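Local coordinates for putative hydrolase (Bacteroides ovatus, PDB 4HBS), which is a putative hydrolase of undetermined substrate, built as a five-bladed beta-propeller and related by sequence to the beta-fructosidase clan, at residues A176-D181 with L185-G190; Y156-G161 with R213-N218; L222-T227 with K245-R250. One frame throughout, in Å; residues are numbered along the deposited sequence.

How the contacts relate
Contacts 1 and 2 belong to one four-stranded propeller blade, while contact 3 ties the connection leaving that blade to the next one. Contact 1 joins the two middle strands and contact 2 the two edge strands; their centres lie about 11 Å apart, and Val177 N probably bonds to Leu157 O (2.8 Å) between them. Contact 3 is centred about 17 Å from contact 1, yet a salt bridge from Arg188 NH1 to Asp226 OD1 (2.9 Å) spans the gap. Contacts 2 and 3 follow one another in sequence without touching. No active site is established; a glycerol, probably from crystallisation, lies about 4 Å from the Met186 side chain in contact 1.

Contact 1 of 3, residues A176-D181 with L185-G190; sequences AVDNTD and LMRRFG
Asp178 and Arg187 form an antiparallel hydrogen-bonded pair, and their side chains leave the same face of the sheet side by side. Arg187 NH2 donates to Asp178 OD2 over 2.8 Å, using the anti lone pair of that oxygen. The bridge lies in the guanidinium plane, at its edge, but the carboxylate is turned 71° against it, and one nitrogen carries the bond. Phe189 reaches back to the first strand from the same side: Ala176 CB sits over one face of its ring, 3.8 Å from the centroid, in a CH-pi contact, while the ring edge meets the backbone at Val177 C. With CG between the backbone N and the carbonyl carbon (chi1 74°), the ring folds across to the neighbouring strand.

Toward the turn, Asn179 OD1 accepts from the backbone N of selenomethionine Met186 (2.8 Å), nearly along the C=O axis, and Asn179 CB meets Leu185 CD2 at 3.8 Å. The segments form the turn end of a beta hairpin, strands 169-178 and 187-197, the middle pair of a propeller blade. Asp178 N to Arg187 O (2.8 Å) and Phe189 N to Ala176 O (3.0 Å) are among the backbone bonds that hold it. On the other face, Val177 CG1 lies 3.5 Å from Met186 CA.

Second-shell bonds set these groups. Asp178 OD1 accepts from Thr180 N, closing an Asx turn, and also from Thr180 OG1; together these help fix the carboxylate's rotation and leave OD2 to Arg187. Gly190 O accepts from Ala176 N and Arg188 NE, one above and one below its carbonyl plane; Thr191 and Asp226 hold the far end of Arg188. His137 meets the Phe189 ring at an inclined angle, and Trp159 packs on Val177.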
loop_
_atom_site.group_PDB
_atom_site.type_symbol
_atom_site.label_atom_id
_atom_site.label_comp_id
_atom_site.label_asym_id
_atom_site.label_seq_id
_atom_site.Cartn_x
_atom_site.Cartn_y
_atom_site.Cartn_z
ATOM N N ALA A 176 -8.262 -7.224 -9.868
ATOM C CA ALA A 176 -8.228 -8.588 -10.426
ATOM C C ALA A 176 -6.942 -8.800 -11.183
ATOM O O ALA A 176 -6.660 -8.018 -12.075
ATOM C CB ALA A 176 -9.409 -8.804 -11.345
ATOM N N VAL A 177 -6.147 -9.835 -10.838
ATOM C CA VAL A 177 -4.838 -10.085 -11.469
ATOM C C VAL A 177 -4.789 -11.465 -12.123
ATOM O O VAL A 177 -5.123 -12.449 -11.473
ATOM C CB VAL A 177 -3.741 -9.936 -10.402
ATOM C CG1 VAL A 177 -2.353 -10.139 -10.998
ATOM C CG2 VAL A 177 -3.853 -8.574 -9.725
ATOM N N ASP A 178 -4.371 -11.525 -13.416
ATOM C CA ASP A 178 -4.246 -12.763 -14.200
ATOM C C ASP A 178 -2.773 -13.198 -14.296
ATOM O O ASP A 178 -1.956 -12.474 -14.885
ATOM C CB ASP A 178 -4.834 -12.558 -15.612
ATOM C CG ASP A 178 -4.932 -13.806 -16.471
ATOM O OD1 ASP A 178 -4.453 -14.880 -16.026
ATOM O OD2 ASP A 178 -5.555 -13.729 -17.555
ATOM N N ASN A 179 -2.450 -14.403 -13.745
ATOM C CA ASN A 179 -1.089 -14.972 -13.753
ATOM C C ASN A 179 -1.018 -16.243 -14.615
ATOM O O ASN A 179 -0.089 -17.035 -14.453
ATOM C CB ASN A 179 -0.638 -15.276 -12.316
ATOM C CG ASN A 179 -0.123 -14.085 -11.545
ATOM O OD1 ASN A 179 0.145 -13.023 -12.093
ATOM N ND2 ASN A 179 0.051 -14.253 -10.244
ATOM N N THR A 180 -1.947 -16.419 -15.573
ATOM C CA THR A 180 -1.927 -17.608 -16.427
ATOM C C THR A 180 -0.953 -17.442 -17.619
ATOM O O THR A 180 -0.556 -18.462 -18.177
ATOM C CB THR A 180 -3.329 -17.966 -16.875
ATOM O OG1 THR A 180 -3.874 -16.873 -17.616
ATOM C CG2 THR A 180 -4.227 -18.352 -15.687
ATOM N N ASP A 181 -0.549 -16.194 -18.000
ATOM C CA ASP A 181 0.423 -15.993 -19.093
ATOM C C ASP A 181 1.826 -15.952 -18.468
ATOM O O ASP A 181 2.115 -14.995 -17.752
ATOM C CB ASP A 181 0.119 -14.696 -19.885
ATOM C CG ASP A 181 0.849 -14.592 -21.222
ATOM O OD1 ASP A 181 2.007 -15.056 -21.309
ATOM O OD2 ASP A 181 0.288 -13.996 -22.155
ATOM N N LEU A 185 3.056 -11.813 -16.800
ATOM C CA LEU A 185 2.542 -12.112 -15.454
ATOM C C LEU A 185 2.033 -10.862 -14.773
ATOM O O LEU A 185 2.449 -9.753 -15.107
ATOM C CB LEU A 185 3.598 -12.765 -14.571
ATOM C CG LEU A 185 3.796 -14.253 -14.778
ATOM C CD1 LEU A 185 5.074 -14.720 -14.096
ATOM C CD2 LEU A 185 2.581 -15.053 -14.286
HETATM N N MSE A 186 1.144 -11.056 -13.792
HETATM C CA MSE A 186 0.532 -10.003 -12.985
HETATM C C MSE A 186 -0.297 -9.021 -13.841
HETATM O O MSE A 186 -0.351 -7.832 -13.542
HETATM C CB MSE A 186 1.592 -9.279 -12.140
HETATM C CG MSE A 186 2.174 -10.172 -11.040
HETATM SE SE MSE A 186 3.782 -9.491 -10.228
HETATM C CE MSE A 186 3.337 -7.581 -10.115
ATOM N N ARG A 187 -1.019 -9.546 -14.855
ATOM C CA ARG A 187 -1.842 -8.724 -15.746
ATOM C C ARG A 187 -3.149 -8.265 -15.053
ATOM O O ARG A 187 -4.034 -9.088 -14.780
ATOM C CB ARG A 187 -2.162 -9.512 -17.025
ATOM C CG ARG A 187 -2.959 -8.761 -18.074
ATOM C CD ARG A 187 -3.286 -9.651 -19.253
ATOM N NE ARG A 187 -4.356 -10.609 -18.945
ATOM C CZ ARG A 187 -5.665 -10.334 -18.924
ATOM N NH1 ARG A 187 -6.102 -9.102 -19.192
ATOM N NH2 ARG A 187 -6.547 -11.285 -18.631
ATOM N N ARG A 188 -3.273 -6.940 -14.792
ATOM C CA ARG A 188 -4.501 -6.349 -14.231
ATOM C C ARG A 188 -5.588 -6.471 -15.265
ATOM O O ARG A 188 -5.356 -6.114 -16.423
ATOM C CB ARG A 188 -4.278 -4.866 -13.876
ATOM C CG ARG A 188 -5.466 -4.145 -13.243
ATOM C CD ARG A 188 -5.768 -4.677 -11.863
ATOM N NE ARG A 188 -6.865 -3.961 -11.217
ATOM C CZ ARG A 188 -6.752 -2.860 -10.477
ATOM N NH1 ARG A 188 -5.562 -2.309 -10.268
ATOM N NH2 ARG A 188 -7.831 -2.299 -9.942
ATOM N N PHE A 189 -6.747 -7.022 -14.896
ATOM C CA PHE A 189 -7.834 -7.213 -15.857
ATOM C C PHE A 189 -9.205 -6.826 -15.335
ATOM O O PHE A 189 -10.183 -7.069 -16.038
ATOM C CB PHE A 189 -7.851 -8.681 -16.332
ATOM C CG PHE A 189 -8.365 -9.726 -15.367
ATOM C CD1 PHE A 189 -7.511 -10.334 -14.458
ATOM C CD2 PHE A 189 -9.656 -10.218 -15.476
ATOM C CE1 PHE A 189 -7.965 -11.370 -13.631
ATOM C CE2 PHE A 189 -10.112 -11.231 -14.627
ATOM C CZ PHE A 189 -9.265 -11.794 -13.707
ATOM N N GLY A 190 -9.291 -6.169 -14.186
ATOM C CA GLY A 190 -10.584 -5.774 -13.648
ATOM C C GLY A 190 -10.505 -5.350 -12.209
ATOM O O GLY A 190 -9.431 -5.406 -11.610
#

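Contact 2 of 3, residues Y156-G161 with R213-N218; sequences YLYWAG and RNDNFN
Tyr158 extends its ring toward Asp215 and ends on the carboxylate, where Tyr158 OH donates to Asp215 OD2 over 2.6 Å. Tyrosine and aspartate cross at about a right angle, and OD2 lies near the ring plane, off the phenol edge; the planes of ring and carboxylate are 39° apart. The tyrosine side chain spans a backbone gap of 10.0 Å between Tyr158 CA and Asp215 CA.

Arg213 holds the same carboxylate in a bidentate salt bridge: Arg213 NE bonds Asp215 OD1 (2.9 Å) and Arg213 NH2 bonds Asp215 OD2 (2.9 Å). OD2 therefore has two donors, the arginine on its syn side and the phenol on its anti side. The guanidinium also comes to the ring's edge, Arg213 NH2 lying 3.9 Å from Tyr158 CE2, and NH2 has a further partner in Arg136 O.

These strands, 156-165 and 210-218, are the two edge strands of a four-stranded propeller blade, so the bond reaches over the sheet between its margins; Tyr158 and Asp215 both rest on Cys192 of the middle strand 187-197. Asp215 sits in a type I turn from Asn214 to Phe217, where the chain bends a corner. Replacing the aspartate by alanine removes both oxygens and would probably leave the Tyr158 hydroxyl without this acceptor and the Arg213 guanidinium without its carboxylate mate, though still bonded to Arg136 O. The adjacent positive charge is likely to favour the ionised carboxylate, whose OD2 can then serve both the guanidinium and the buried phenol hydroxyl.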
loop_
_atom_site.group_PDB
_atom_site.type_symbol
_atom_site.label_atom_id
_atom_site.label_comp_id
_atom_site.label_asym_id
_atom_site.label_seq_id
_atom_site.Cartn_x
_atom_site.Cartn_y
_atom_site.Cartn_z
ATOM N N TYR A 156 -6.025 -16.769 -10.898
ATOM C CA TYR A 156 -6.722 -15.489 -10.798
ATOM C C TYR A 156 -6.754 -15.070 -9.345
ATOM O O TYR A 156 -6.984 -15.910 -8.473
ATOM C CB TYR A 156 -8.134 -15.609 -11.388
ATOM C CG TYR A 156 -8.084 -16.025 -12.840
ATOM C CD1 TYR A 156 -7.698 -15.127 -13.826
ATOM C CD2 TYR A 156 -8.249 -17.358 -13.209
ATOM C CE1 TYR A 156 -7.566 -15.523 -15.159
ATOM C CE2 TYR A 156 -8.111 -17.769 -14.536
ATOM C CZ TYR A 156 -7.775 -16.846 -15.511
ATOM O OH TYR A 156 -7.657 -17.217 -16.835
ATOM N N LEU A 157 -6.490 -13.801 -9.065
ATOM C CA LEU A 157 -6.474 -13.343 -7.673
ATOM C C LEU A 157 -6.822 -11.869 -7.562
ATOM O O LEU A 157 -7.063 -11.208 -8.572
ATOM C CB LEU A 157 -5.077 -13.627 -7.036
ATOM C CG LEU A 157 -3.880 -12.935 -7.690
ATOM C CD1 LEU A 157 -3.498 -11.677 -6.962
ATOM C CD2 LEU A 157 -2.710 -13.822 -7.713
ATOM N N TYR A 158 -6.888 -11.382 -6.305
ATOM C CA TYR A 158 -7.187 -10.005 -5.967
ATOM C C TYR A 158 -6.056 -9.428 -5.144
ATOM O O TYR A 158 -5.559 -10.100 -4.239
ATOM C CB TYR A 158 -8.505 -9.915 -5.157
ATOM C CG TYR A 158 -9.776 -9.921 -5.990
ATOM C CD1 TYR A 158 -9.968 -9.000 -7.019
ATOM C CD2 TYR A 158 -10.820 -10.790 -5.697
ATOM C CE1 TYR A 158 -11.138 -8.990 -7.780
ATOM C CE2 TYR A 158 -11.999 -10.782 -6.445
ATOM C CZ TYR A 158 -12.140 -9.902 -7.508
ATOM O OH TYR A 158 -13.283 -9.893 -8.267
ATOM N N TRP A 159 -5.662 -8.183 -5.428
ATOM C CA TRP A 159 -4.680 -7.482 -4.621
ATOM C C TRP A 159 -5.289 -6.129 -4.228
ATOM O O TRP A 159 -6.170 -5.615 -4.924
ATOM C CB TRP A 159 -3.331 -7.364 -5.335
ATOM C CG TRP A 159 -2.453 -8.586 -5.239
ATOM C CD1 TRP A 159 -2.455 -9.540 -4.258
ATOM C CD2 TRP A 159 -1.428 -8.963 -6.159
ATOM N NE1 TRP A 159 -1.486 -10.478 -4.507
ATOM C CE2 TRP A 159 -0.824 -10.138 -5.657
ATOM C CE3 TRP A 159 -0.904 -8.379 -7.328
ATOM C CZ2 TRP A 159 0.284 -10.728 -6.277
ATOM C CZ3 TRP A 159 0.144 -9.008 -7.979
ATOM C CH2 TRP A 159 0.727 -10.165 -7.454
ATOM N N ALA A 160 -4.907 -5.628 -3.047
ATOM C CA ALA A 160 -5.491 -4.440 -2.443
ATOM C C ALA A 160 -5.430 -3.199 -3.289
ATOM O O ALA A 160 -4.415 -2.918 -3.913
ATOM C CB ALA A 160 -4.808 -4.144 -1.121
ATOM N N GLY A 161 -6.535 -2.472 -3.295
ATOM C CA GLY A 161 -6.659 -1.145 -3.861
ATOM C C GLY A 161 -6.857 -0.276 -2.648
ATOM O O GLY A 161 -6.801 -0.789 -1.521
ATOM N N ARG A 213 -20.106 -7.709 -2.430
ATOM C CA ARG A 213 -19.019 -7.718 -3.402
ATOM C C ARG A 213 -19.585 -7.649 -4.819
ATOM O O ARG A 213 -20.559 -8.348 -5.130
ATOM C CB ARG A 213 -18.126 -8.964 -3.236
ATOM C CG ARG A 213 -18.837 -10.315 -3.380
ATOM C CD ARG A 213 -17.962 -11.471 -2.945
ATOM N NE ARG A 213 -16.839 -11.670 -3.859
ATOM C CZ ARG A 213 -15.858 -12.558 -3.687
ATOM N NH1 ARG A 213 -15.844 -13.348 -2.614
ATOM N NH2 ARG A 213 -14.879 -12.658 -4.581
ATOM N N ASN A 214 -19.006 -6.772 -5.662
ATOM C CA ASN A 214 -19.373 -6.644 -7.067
ATOM C C ASN A 214 -18.146 -7.008 -7.837
ATOM O O ASN A 214 -17.371 -6.135 -8.196
ATOM C CB ASN A 214 -19.866 -5.230 -7.397
ATOM C CG ASN A 214 -20.345 -5.048 -8.827
ATOM O OD1 ASN A 214 -20.267 -5.950 -9.673
ATOM N ND2 ASN A 214 -20.858 -3.872 -9.128
ATOM N N ASP A 215 -17.948 -8.305 -8.089
ATOM C CA ASP A 215 -16.747 -8.768 -8.802
ATOM C C ASP A 215 -16.677 -8.297 -10.263
ATOM O O ASP A 215 -15.592 -8.343 -10.833
ATOM C CB ASP A 215 -16.620 -10.279 -8.736
ATOM C CG ASP A 215 -16.404 -10.750 -7.324
ATOM O OD1 ASP A 215 -17.400 -10.856 -6.575
ATOM O OD2 ASP A 215 -15.231 -10.927 -6.933
ATOM N N ASN A 216 -17.806 -7.813 -10.848
ATOM C CA ASN A 216 -17.859 -7.278 -12.217
ATOM C C ASN A 216 -17.961 -5.725 -12.202
ATOM O O ASN A 216 -18.524 -5.152 -13.135
ATOM C CB ASN A 216 -19.060 -7.877 -12.994
ATOM C CG ASN A 216 -19.252 -9.379 -12.826
ATOM O OD1 ASN A 216 -18.453 -10.193 -13.319
ATOM N ND2 ASN A 216 -20.329 -9.785 -12.148
ATOM N N PHE A 217 -17.389 -5.051 -11.164
ATOM C CA PHE A 217 -17.400 -3.583 -11.038
ATOM C C PHE A 217 -16.703 -2.944 -12.284
ATOM O O PHE A 217 -17.312 -2.128 -12.974
ATOM C CB PHE A 217 -16.721 -3.166 -9.711
ATOM C CG PHE A 217 -16.818 -1.705 -9.368
ATOM C CD1 PHE A 217 -18.026 -1.142 -8.996
ATOM C CD2 PHE A 217 -15.685 -0.907 -9.337
ATOM C CE1 PHE A 217 -18.114 0.212 -8.673
ATOM C CE2 PHE A 217 -15.775 0.448 -9.029
ATOM C CZ PHE A 217 -16.992 1.000 -8.695
ATOM N N ASN A 218 -15.460 -3.368 -12.581
ATOM C CA ASN A 218 -14.699 -2.967 -13.785
ATOM C C ASN A 218 -14.152 -4.177 -14.478
ATOM O O ASN A 218 -14.015 -5.237 -13.863
ATOM C CB ASN A 218 -13.456 -2.090 -13.465
ATOM C CG ASN A 218 -13.647 -0.830 -12.695
ATOM O OD1 ASN A 218 -14.723 -0.223 -12.682
ATOM N ND2 ASN A 218 -12.526 -0.300 -12.208
#

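Contact 3 of 3, residues L222-T227 with K245-R250; sequences LGYGDT and KVAVAR
Apolar contacts between Tyr224 and two alanines make up most of this junction. The ring stands over strand 245-251 with one long side lowered onto it: CD1 meets Ala249 CB at 3.5 Å, and farther along CE1 lies 3.9 Å from Ala247 CB. The phenol oxygen reaches the same methyl group, Tyr224 OH to Ala247 CB being 3.6 Å. Ala247 and Ala249 both point toward the tyrosine, as alternate residues of a strand do, and their small side chains let the ring come down close to the backbone. Between them Val248 points its side chain away, where it touches Tyr239 and Tyr263, and presents its main chain instead.

That main chain provides the second kind of contact, ring against peptide. Tyr224 CE1 is 3.6 Å from Val248 C, and Val248 N lies in the ring plane at its edge. A first torsion that puts CG beside the backbone N and anti to the carbonyl carbon (chi1 -72°) aims the ring at the strand.

Backbone hydrogen bonding shapes the loop that carries the tyrosine. Gly223 to Asp226 form a type II turn, closed by Asp226 N to Gly223 O (3.1 Å), with Tyr224 and Gly225 at its two central positions. Gly225 has a positive phi (106°), a conformation suited to glycine at the third place of such a turn, and its backbone is bonded to Asp162 and Tyr239.

Farther out, the rings of Tyr224 and Tyr262 meet at a steep angle, while Trp260, Pro278 and Ala283 pack around the tyrosine. A tyrosine from the connection between two blades, buried on the sheet of the blade that this connection enters, is consistent with the five-bladed beta-propeller fold.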
loop_
_atom_site.group_PDB
_atom_site.type_symbol
_atom_site.label_atom_id
_atom_site.label_comp_id
_atom_site.label_asym_id
_atom_site.label_seq_id
_atom_site.Cartn_x
_atom_site.Cartn_y
_atom_site.Cartn_z
ATOM N N LEU A 222 -6.306 -0.474 -16.611
ATOM C CA LEU A 222 -5.667 0.510 -15.744
ATOM C C LEU A 222 -6.249 0.378 -14.327
ATOM O O LEU A 222 -7.443 0.109 -14.168
ATOM C CB LEU A 222 -5.892 1.935 -16.296
ATOM C CG LEU A 222 -5.432 2.194 -17.747
ATOM C CD1 LEU A 222 -6.165 3.376 -18.348
ATOM C CD2 LEU A 222 -3.933 2.421 -17.817
ATOM N N GLY A 223 -5.406 0.549 -13.319
ATOM C CA GLY A 223 -5.809 0.407 -11.928
ATOM C C GLY A 223 -6.251 1.683 -11.255
ATOM O O GLY A 223 -5.705 2.017 -10.206
ATOM N N TYR A 224 -7.235 2.427 -11.837
ATOM C CA TYR A 224 -7.739 3.663 -11.213
ATOM C C TYR A 224 -8.279 3.327 -9.845
ATOM O O TYR A 224 -9.129 2.440 -9.736
ATOM C CB TYR A 224 -8.827 4.334 -12.052
ATOM C CG TYR A 224 -8.320 4.998 -13.308
ATOM C CD1 TYR A 224 -7.649 6.213 -13.254
ATOM C CD2 TYR A 224 -8.594 4.459 -14.566
ATOM C CE1 TYR A 224 -7.236 6.866 -14.416
ATOM C CE2 TYR A 224 -8.178 5.097 -15.733
ATOM C CZ TYR A 224 -7.487 6.297 -15.654
ATOM O OH TYR A 224 -7.088 6.962 -16.790
ATOM N N GLY A 225 -7.728 3.962 -8.816
ATOM C CA GLY A 225 -8.126 3.733 -7.434
ATOM C C GLY A 225 -7.147 2.929 -6.597
ATOM O O GLY A 225 -7.416 2.707 -5.408
ATOM N N ASP A 226 -5.986 2.493 -7.182
ATOM C CA ASP A 226 -4.949 1.774 -6.413
ATOM C C ASP A 226 -4.530 2.647 -5.213
ATOM O O ASP A 226 -4.232 2.121 -4.138
ATOM C CB ASP A 226 -3.745 1.423 -7.290
ATOM C CG ASP A 226 -3.964 0.287 -8.274
ATOM O OD1 ASP A 226 -4.835 -0.573 -8.011
ATOM O OD2 ASP A 226 -3.254 0.249 -9.303
ATOM N N THR A 227 -4.512 3.984 -5.427
ATOM C CA THR A 227 -4.360 5.018 -4.411
ATOM C C THR A 227 -5.561 5.947 -4.616
ATOM O O THR A 227 -6.167 5.952 -5.698
ATOM C CB THR A 227 -3.012 5.732 -4.472
ATOM O OG1 THR A 227 -2.986 6.599 -5.604
ATOM C CG2 THR A 227 -1.849 4.766 -4.488
ATOM N N LYS A 245 3.563 6.756 -16.024
ATOM C CA LYS A 245 2.812 7.984 -16.322
ATOM C C LYS A 245 1.622 7.953 -15.415
ATOM O O LYS A 245 0.960 6.923 -15.373
ATOM C CB LYS A 245 2.414 8.052 -17.798
ATOM C CG LYS A 245 3.572 8.506 -18.672
ATOM C CD LYS A 245 3.564 7.906 -20.065
ATOM C CE LYS A 245 4.943 7.888 -20.677
ATOM N NZ LYS A 245 5.732 6.691 -20.254
ATOM N N VAL A 246 1.371 9.035 -14.638
ATOM C CA VAL A 246 0.290 9.079 -13.640
ATOM C C VAL A 246 -0.974 9.656 -14.233
ATOM O O VAL A 246 -0.980 10.827 -14.591
ATOM C CB VAL A 246 0.699 9.896 -12.392
ATOM C CG1 VAL A 246 -0.403 9.873 -11.337
ATOM C CG2 VAL A 246 2.015 9.403 -11.809
ATOM N N ALA A 247 -2.055 8.857 -14.301
ATOM C CA ALA A 247 -3.369 9.298 -14.793
ATOM C C ALA A 247 -4.343 9.359 -13.612
ATOM O O ALA A 247 -4.124 8.687 -12.610
ATOM C CB ALA A 247 -3.872 8.340 -15.859
ATOM N N VAL A 248 -5.403 10.149 -13.727
ATOM C CA VAL A 248 -6.378 10.315 -12.642
ATOM C C VAL A 248 -7.845 10.218 -13.148
ATOM O O VAL A 248 -8.166 10.616 -14.276
ATOM C CB VAL A 248 -6.134 11.661 -11.899
ATOM C CG1 VAL A 248 -6.356 12.862 -12.818
ATOM C CG2 VAL A 248 -6.995 11.780 -10.639
ATOM N N ALA A 249 -8.710 9.674 -12.277
ATOM C CA ALA A 249 -10.158 9.571 -12.459
ATOM C C ALA A 249 -10.807 10.032 -11.168
ATOM O O ALA A 249 -10.084 10.246 -10.194
ATOM C CB ALA A 249 -10.558 8.141 -12.776
ATOM N N ARG A 250 -12.134 10.202 -11.126
ATOM C CA ARG A 250 -12.782 10.611 -9.878
ATOM C C ARG A 250 -14.240 10.166 -9.830
ATOM O O ARG A 250 -14.883 10.020 -10.866
ATOM C CB ARG A 250 -12.667 12.143 -9.641
ATOM C CG ARG A 250 -13.714 13.003 -10.361
ATOM C CD ARG A 250 -13.394 14.481 -10.267
ATOM N NE ARG A 250 -14.271 15.298 -11.119
ATOM C CZ ARG A 250 -14.123 16.607 -11.339
ATOM N NH1 ARG A 250 -13.133 17.282 -10.760
ATOM N NH2 ARG A 250 -14.963 17.251 -12.142
#